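Local coordinates for protein sulfatase (Bacteroides fragilis CAG:558, PDB 6USS) that belongs to the calcium-dependent sulfatase family and probably hydrolyses aryl sulfate esters as a gut microbial arylsulfatase, at residues M360-P365 / L388-V393. The protein carries 1 engineered substitution. Sequence-based numbering, arbitrary orientation.
Sequences MIVRWP and LEMAQV
A chi1 of -172° turns the W364 indole away from its own backbone N and beside the carbonyl carbon, sending it from just beyond the end of strand 357-363 toward the last turn of helix 383-390. M390 meets it with CG anti to the carbonyl carbon (chi1 -77°); from there the extended chain takes SD above the ring and CE on to the strand. M390 CG sits over one face of the benzo ring, 4.2 Å from its centroid and 26° off the normal, a CH-pi contact. It lies toward the outer bond, 3.9 Å from both W364 CZ3 and W364 CH2. M390 SD is above that face too, but 5.3 Å from the centroid, so the Met-aromatic contact is a distant one. Farther on, M390 CE comes 4.4 Å from V362 CG1. L411 of helix 408-412 touches V362, W364 and M390, while I316 of strand 315-321 packs on W364 and M390; the contact thus joins helix 383-390 to the central mixed sheet of the alkaline phosphatase-like fold. Just past M390, Q392 ends the helix in a Schellman motif. No hydrogen bond crosses between 360-365 and 388-393; their direct contact is apolar, consistent with hydrophobic burial and dispersion.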
# COMPACT_ATOMS: atom_id res chain seq x y z
N MET A 360 -12.15 -2.31 27.14
CA MET A 360 -12.42 -1.43 26.02
C MET A 360 -12.73 -0.03 26.51
O MET A 360 -13.49 0.16 27.46
CB MET A 360 -13.57 -1.97 25.16
CG MET A 360 -13.89 -1.13 23.94
SD MET A 360 -15.35 -1.76 23.11
CE MET A 360 -15.77 -0.36 22.07
N ILE A 361 -12.12 0.96 25.86
CA ILE A 361 -12.24 2.36 26.25
C ILE A 361 -12.37 3.19 24.98
O ILE A 361 -11.72 2.91 23.97
CB ILE A 361 -11.03 2.84 27.07
CG1 ILE A 361 -10.70 1.86 28.21
CG2 ILE A 361 -11.28 4.22 27.61
CD1 ILE A 361 -9.49 2.29 29.03
N VAL A 362 -13.21 4.22 25.03
CA VAL A 362 -13.31 5.14 23.90
C VAL A 362 -13.25 6.56 24.43
O VAL A 362 -14.05 6.95 25.29
CB VAL A 362 -14.58 4.91 23.08
CG1 VAL A 362 -14.78 6.06 22.10
CG2 VAL A 362 -14.52 3.57 22.35
N ARG A 363 -12.29 7.33 23.92
CA ARG A 363 -12.26 8.77 24.08
C ARG A 363 -12.69 9.36 22.76
O ARG A 363 -12.29 8.87 21.70
CB ARG A 363 -10.86 9.27 24.47
CG ARG A 363 -10.81 10.78 24.80
CD ARG A 363 -9.45 11.20 25.37
NE ARG A 363 -8.41 11.30 24.35
CZ ARG A 363 -7.10 11.42 24.61
NH1 ARG A 363 -6.67 11.48 25.87
NH2 ARG A 363 -6.22 11.50 23.61
N TRP A 364 -13.53 10.37 22.82
CA TRP A 364 -14.08 11.06 21.66
C TRP A 364 -14.50 12.44 22.16
O TRP A 364 -15.67 12.65 22.50
CB TRP A 364 -15.25 10.26 21.09
CG TRP A 364 -15.79 10.76 19.78
CD1 TRP A 364 -15.40 11.87 19.09
CD2 TRP A 364 -16.83 10.16 19.00
NE1 TRP A 364 -16.12 11.99 17.92
CE2 TRP A 364 -17.01 10.95 17.85
CE3 TRP A 364 -17.62 9.01 19.16
CZ2 TRP A 364 -17.96 10.65 16.87
CZ3 TRP A 364 -18.55 8.71 18.17
CH2 TRP A 364 -18.71 9.53 17.04
N PRO A 365 -13.55 13.38 22.26
CA PRO A 365 -13.84 14.65 22.94
C PRO A 365 -14.96 15.43 22.25
O PRO A 365 -14.99 15.56 21.02
CB PRO A 365 -12.50 15.40 22.87
CG PRO A 365 -11.46 14.32 22.61
CD PRO A 365 -12.16 13.28 21.79
N LEU A 388 -16.31 3.25 10.59
CA LEU A 388 -16.73 3.93 9.38
C LEU A 388 -17.69 5.08 9.68
O LEU A 388 -17.64 6.13 9.02
CB LEU A 388 -17.37 2.92 8.43
CG LEU A 388 -16.37 1.85 7.96
CD1 LEU A 388 -17.04 0.82 7.09
CD2 LEU A 388 -15.17 2.48 7.26
N GLU A 389 -18.58 4.89 10.67
CA GLU A 389 -19.51 5.95 11.05
C GLU A 389 -18.78 7.09 11.77
O GLU A 389 -19.11 8.26 11.57
CB GLU A 389 -20.61 5.38 11.94
CG GLU A 389 -21.56 6.43 12.53
CD GLU A 389 -22.82 5.81 13.16
OE1 GLU A 389 -22.96 4.55 13.10
OE2 GLU A 389 -23.66 6.57 13.68
N MET A 390 -17.80 6.75 12.60
CA MET A 390 -16.99 7.79 13.23
C MET A 390 -16.30 8.62 12.17
O MET A 390 -16.13 9.84 12.33
CB MET A 390 -15.96 7.17 14.16
CG MET A 390 -16.48 6.70 15.49
SD MET A 390 -15.29 5.54 16.18
CE MET A 390 -15.86 5.33 17.85
N ALA A 391 -15.88 7.98 11.08
CA ALA A 391 -15.19 8.65 9.99
C ALA A 391 -16.15 9.34 9.03
O ALA A 391 -15.71 9.92 8.03
CB ALA A 391 -14.31 7.65 9.24
N GLN A 392 -17.45 9.30 9.32
CA GLN A 392 -18.47 9.96 8.51
C GLN A 392 -18.47 9.41 7.09
O GLN A 392 -18.70 10.15 6.13
CB GLN A 392 -18.29 11.48 8.52
CG GLN A 392 -18.22 12.06 9.91
CD GLN A 392 -17.88 13.54 9.87
OE1 GLN A 392 -18.06 14.20 8.84
NE2 GLN A 392 -17.38 14.06 10.98
N VAL A 393 -18.15 8.13 6.96
CA VAL A 393 -18.36 7.42 5.71
C VAL A 393 -19.85 7.07 5.64
O VAL A 393 -20.26 5.96 6.00
CB VAL A 393 -17.46 6.17 5.62
CG1 VAL A 393 -17.55 5.52 4.23
CG2 VAL A 393 -16.02 6.56 5.92